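Local coordinates for tailspike protein (Siphovirus 9NA, PDB 3RIQ) that probably binds the Salmonella lipopolysaccharide receptor and cleaves its O-antigen as an endorhamnosidase, using a trimeric tailspike domain built on a right-handed beta-helix, at residues A[95-100]-A[240-245]; A[121-126]-A[186-191]. All blocks are in the same frame, centred on the assembly; numbering follows the deposited sequence.

Contact 1: A[95-100]-A[240-245]; sequences YRFDDN and SYRVGE
Arg242 follows directly on strand 238-241, where the backbone leaves extended geometry with a positive phi of 56°, and its side chain reaches Tyr95 and Phe97 in the irregular loop after strand 92-93. This joins a turn of the right-handed beta-helix to the long loop region that packs on its flank, through a cation-pi stack. The guanidinium lies flat on one face of the Phe97 ring: the planes are parallel and their centres are 3.6 Å apart. The contact also extends back along the arginine, for CD lies over the same face, 3.9 Å from the ring centroid, as a CH-pi contact. The arginine chain is stretched out from CG to NE and runs antiparallel to the phenylalanine side chain, and CZ reaches Phe97 CG at 3.5 Å. On the opposite face of the guanidinium sits the Tyr241 hydroxyl, 3.0 Å above the plane and toward the rim; its angle to NH1 is too poor for a hydrogen bond.

Polar partners fix the rotation of the group within its plane. NE bonds to Gln274 OE1 and NH1 to Tyr214 OH, while NH2 has a long, weak ion pair with Asp229 of the second subunit. Such a buried charge is thus met by several polar atoms as well as by the aromatic face. The Tyr95 ring, turned 64° from the guanidinium plane, contributes its phenol end: Arg242 NH1 donates to Tyr95 OH at 3.1 Å, with a bent N-H...O angle of 135°.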
# COMPACT_ATOMS: atom_id res chain seq x y z
N TYR A 95 -16.65 -25.98 15.22
CA TYR A 95 -16.59 -24.54 15.42
C TYR A 95 -15.49 -24.22 16.40
O TYR A 95 -15.61 -24.51 17.60
CB TYR A 95 -17.94 -24.02 15.92
CG TYR A 95 -17.99 -22.50 15.99
CD1 TYR A 95 -17.83 -21.73 14.85
CD2 TYR A 95 -18.20 -21.84 17.20
CE1 TYR A 95 -17.85 -20.34 14.91
CE2 TYR A 95 -18.25 -20.43 17.28
CZ TYR A 95 -18.06 -19.69 16.11
OH TYR A 95 -18.10 -18.33 16.13
N ARG A 96 -14.40 -23.66 15.90
CA ARG A 96 -13.15 -23.59 16.71
C ARG A 96 -12.98 -22.28 17.51
O ARG A 96 -11.85 -21.90 17.81
CB ARG A 96 -11.93 -23.77 15.78
CG ARG A 96 -11.80 -25.18 15.18
CD ARG A 96 -10.57 -25.32 14.30
NE ARG A 96 -10.35 -26.70 13.86
CZ ARG A 96 -9.85 -27.68 14.62
NH1 ARG A 96 -9.48 -27.44 15.88
NH2 ARG A 96 -9.70 -28.90 14.12
N PHE A 97 -14.09 -21.60 17.82
CA PHE A 97 -14.04 -20.27 18.44
C PHE A 97 -14.95 -20.16 19.65
O PHE A 97 -15.98 -20.81 19.74
CB PHE A 97 -14.33 -19.17 17.40
CG PHE A 97 -13.43 -19.28 16.20
CD1 PHE A 97 -12.15 -18.69 16.21
CD2 PHE A 97 -13.80 -20.08 15.10
CE1 PHE A 97 -11.27 -18.86 15.14
CE2 PHE A 97 -12.95 -20.27 14.03
CZ PHE A 97 -11.66 -19.65 14.06
N ASP A 98 -14.54 -19.32 20.60
CA ASP A 98 -15.34 -19.10 21.80
C ASP A 98 -16.24 -17.87 21.63
O ASP A 98 -16.29 -17.27 20.53
CB ASP A 98 -14.46 -18.99 23.07
CG ASP A 98 -13.52 -17.76 23.08
OD1 ASP A 98 -13.75 -16.77 22.33
OD2 ASP A 98 -12.56 -17.79 23.90
N ASP A 99 -16.92 -17.49 22.71
CA ASP A 99 -17.87 -16.40 22.66
C ASP A 99 -17.24 -15.03 22.48
O ASP A 99 -17.97 -14.06 22.23
CB ASP A 99 -18.76 -16.43 23.91
CG ASP A 99 -19.78 -17.55 23.86
OD1 ASP A 99 -20.02 -18.10 22.75
OD2 ASP A 99 -20.34 -17.89 24.92
N ASN A 100 -15.91 -14.94 22.61
CA ASN A 100 -15.19 -13.69 22.32
C ASN A 100 -14.59 -13.71 20.92
O ASN A 100 -13.90 -12.78 20.54
CB ASN A 100 -14.05 -13.45 23.32
CG ASN A 100 -14.55 -13.26 24.76
OD1 ASN A 100 -13.98 -13.85 25.69
ND2 ASN A 100 -15.61 -12.47 24.94
N SER A 240 -11.14 -13.63 3.10
CA SER A 240 -11.26 -15.08 3.33
C SER A 240 -11.39 -15.26 4.83
O SER A 240 -10.44 -14.91 5.59
CB SER A 240 -9.99 -15.77 2.83
OG SER A 240 -9.99 -17.14 3.17
N TYR A 241 -12.55 -15.74 5.29
CA TYR A 241 -12.86 -15.73 6.73
C TYR A 241 -13.06 -17.11 7.31
O TYR A 241 -14.00 -17.82 6.91
CB TYR A 241 -14.16 -14.92 6.93
CG TYR A 241 -14.74 -14.96 8.33
CD1 TYR A 241 -14.02 -14.48 9.45
CD2 TYR A 241 -16.04 -15.45 8.53
CE1 TYR A 241 -14.58 -14.50 10.74
CE2 TYR A 241 -16.62 -15.47 9.83
CZ TYR A 241 -15.87 -14.98 10.91
OH TYR A 241 -16.40 -14.95 12.20
N ARG A 242 -12.17 -17.51 8.21
CA ARG A 242 -12.31 -18.78 8.96
C ARG A 242 -12.45 -20.05 8.09
O ARG A 242 -13.20 -21.01 8.44
CB ARG A 242 -13.46 -18.69 9.98
CG ARG A 242 -13.06 -17.79 11.14
CD ARG A 242 -14.22 -17.67 12.13
NE ARG A 242 -13.84 -16.87 13.28
CZ ARG A 242 -14.66 -16.65 14.30
NH1 ARG A 242 -15.87 -17.25 14.31
NH2 ARG A 242 -14.26 -15.92 15.33
N VAL A 243 -11.71 -20.07 6.99
CA VAL A 243 -11.67 -21.31 6.22
C VAL A 243 -10.88 -22.40 6.98
O VAL A 243 -10.03 -22.11 7.84
CB VAL A 243 -11.13 -21.11 4.76
CG1 VAL A 243 -11.95 -20.04 4.08
CG2 VAL A 243 -9.65 -20.80 4.74
N GLY A 244 -11.18 -23.65 6.65
CA GLY A 244 -10.54 -24.79 7.36
C GLY A 244 -9.10 -25.07 6.90
O GLY A 244 -8.35 -25.76 7.63
N GLU A 245 -8.71 -24.54 5.74
CA GLU A 245 -7.33 -24.70 5.28
C GLU A 245 -6.68 -23.31 5.19
O GLU A 245 -6.55 -22.62 6.21
CB GLU A 245 -7.25 -25.56 4.00
CG GLU A 245 -7.60 -27.01 4.32
CD GLU A 245 -7.31 -28.00 3.19
OE1 GLU A 245 -6.36 -27.78 2.42
OE2 GLU A 245 -8.05 -29.02 3.11

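Contact 2: A[121-126]-A[186-191]; sequences GYKPNV and AWESGI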
# COMPACT_ATOMS: atom_id res chain seq x y z
N GLY A 121 -18.88 -22.69 11.18
CA GLY A 121 -18.10 -23.92 11.28
C GLY A 121 -17.96 -24.59 9.93
O GLY A 121 -18.59 -24.19 8.96
N TYR A 122 -17.10 -25.60 9.87
CA TYR A 122 -16.92 -26.39 8.64
C TYR A 122 -16.95 -27.88 8.96
O TYR A 122 -16.77 -28.28 10.12
CB TYR A 122 -15.61 -25.99 7.92
CG TYR A 122 -14.36 -26.27 8.73
CD1 TYR A 122 -13.77 -27.54 8.71
CD2 TYR A 122 -13.77 -25.26 9.51
CE1 TYR A 122 -12.61 -27.82 9.46
CE2 TYR A 122 -12.62 -25.53 10.28
CZ TYR A 122 -12.05 -26.81 10.26
OH TYR A 122 -10.92 -27.06 11.00
N LYS A 123 -17.15 -28.71 7.94
CA LYS A 123 -17.21 -30.16 8.17
C LYS A 123 -15.86 -30.74 8.62
O LYS A 123 -14.84 -30.52 7.99
CB LYS A 123 -17.74 -30.92 6.94
CG LYS A 123 -16.98 -30.68 5.66
CD LYS A 123 -16.78 -31.97 4.87
CE LYS A 123 -16.35 -31.63 3.46
NZ LYS A 123 -16.15 -32.87 2.61
N PRO A 124 -15.86 -31.51 9.70
CA PRO A 124 -14.63 -32.13 10.15
C PRO A 124 -14.04 -33.05 9.11
O PRO A 124 -14.78 -33.71 8.36
CB PRO A 124 -15.07 -32.97 11.35
CG PRO A 124 -16.28 -32.40 11.80
CD PRO A 124 -16.98 -31.78 10.61
N ASN A 125 -12.71 -33.07 9.05
CA ASN A 125 -11.99 -33.83 8.02
C ASN A 125 -10.58 -34.19 8.46
O ASN A 125 -10.20 -33.88 9.60
CB ASN A 125 -11.92 -33.04 6.72
CG ASN A 125 -11.06 -31.82 6.83
OD1 ASN A 125 -9.87 -31.84 6.48
ND2 ASN A 125 -11.63 -30.75 7.36
N VAL A 126 -9.80 -34.80 7.56
CA VAL A 126 -8.48 -35.37 7.91
C VAL A 126 -7.44 -34.36 8.38
O VAL A 126 -6.55 -34.72 9.15
CB VAL A 126 -7.85 -36.22 6.74
CG1 VAL A 126 -8.74 -37.39 6.39
CG2 VAL A 126 -7.56 -35.36 5.51
N ALA A 186 -18.90 -21.63 2.58
CA ALA A 186 -18.36 -22.68 1.72
C ALA A 186 -18.55 -24.08 2.30
O ALA A 186 -18.88 -24.24 3.50
CB ALA A 186 -16.86 -22.39 1.49
N TRP A 187 -18.40 -25.09 1.44
CA TRP A 187 -18.45 -26.49 1.90
C TRP A 187 -17.02 -27.09 2.02
O TRP A 187 -16.60 -27.48 3.11
CB TRP A 187 -19.31 -27.30 0.92
CG TRP A 187 -19.38 -28.76 1.26
CD1 TRP A 187 -19.08 -29.82 0.42
CD2 TRP A 187 -19.79 -29.35 2.51
NE1 TRP A 187 -19.28 -31.01 1.08
CE2 TRP A 187 -19.72 -30.75 2.36
CE3 TRP A 187 -20.23 -28.82 3.73
CZ2 TRP A 187 -20.07 -31.64 3.39
CZ3 TRP A 187 -20.55 -29.67 4.74
CH2 TRP A 187 -20.50 -31.08 4.57
N GLU A 188 -16.29 -27.10 0.91
CA GLU A 188 -14.90 -27.53 0.86
C GLU A 188 -14.08 -26.27 0.54
O GLU A 188 -14.11 -25.31 1.33
CB GLU A 188 -14.74 -28.70 -0.14
CG GLU A 188 -15.40 -29.95 0.40
CD GLU A 188 -15.60 -31.07 -0.60
OE1 GLU A 188 -15.35 -32.22 -0.20
OE2 GLU A 188 -16.06 -30.82 -1.74
N SER A 189 -13.33 -26.25 -0.55
CA SER A 189 -12.78 -24.97 -1.01
C SER A 189 -13.92 -24.16 -1.65
O SER A 189 -14.80 -24.73 -2.29
CB SER A 189 -11.63 -25.19 -1.97
OG SER A 189 -10.49 -25.68 -1.29
N GLY A 190 -13.93 -22.85 -1.46
CA GLY A 190 -15.08 -22.05 -1.97
C GLY A 190 -15.18 -22.04 -3.50
O GLY A 190 -16.23 -22.42 -4.07
N ILE A 191 -14.10 -21.63 -4.15
CA ILE A 191 -14.03 -21.64 -5.60
C ILE A 191 -12.79 -22.40 -5.99
O ILE A 191 -11.69 -22.05 -5.50
CB ILE A 191 -13.90 -20.20 -6.18
CG1 ILE A 191 -15.06 -19.29 -5.74
CG2 ILE A 191 -13.75 -20.26 -7.72
CD1 ILE A 191 -16.33 -19.62 -6.25
O HOH W 1 -18.43 -24.61 6.21
O HOH W 2 -17.87 -27.27 5.60
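Lys123 crosses the indole of Trp187 at about a right angle and packs its methylenes on one face of the ring. The evidence for close packing is consistent along the chain: CG stands 3.8 Å from the centroid of the six-membered ring, 16° off its normal, a CH-pi contact, and Lys123 CD is 3.6 Å from Trp187 CZ2. A bend at chi2 (139°) lays the lysine over the indole and carries its amine on to Glu188. There NZ forms a salt bridge with Glu188 OE1 at 3.0 Å, approaching from above the carboxylate plane. Glu188 is exposed, so this end of the contact faces solvent and the charge pair is probably weakened by water.

The backbones, by contrast, do not touch directly but are joined through two ordered waters. One molecule donates to both Gly121 O and Ala186 O; a second accepts from Lys123 N and donates to Trp187 O, at 2.8 Å in each bond.

The contact seats the loop between strand 115-116 and helix 137-140 on a corner of the beta-helix in strand 184-194. Tyr122 pairs by backbone with Val94 near strand 92-93, and Ala186 with Lys213 of the adjoining strand 211-214.

Along the chain the order is 95-100, 121-126, 186-191, 240-245, so contact 2 falls within the span that contact 1 encloses. Their centres are 12 Å apart, on the same flank of the beta-helix. The first two segments belong to the long excursion between strands 79-87 and 146-151, a position comparable to the dorsal fin of the related P22 tailspike. The other two lie on strands 184-194 and 238-241, which both pair in parallel with strand 211-214. The excursion is therefore fastened to two turns separated by the one that contains strand 211-214. Tyr122 connects the contacts directly: its OH lies 2.9 Å from Arg96 NE, a probable hydrogen bond, and its CE2 packs 3.7 Å from Gly244 CA.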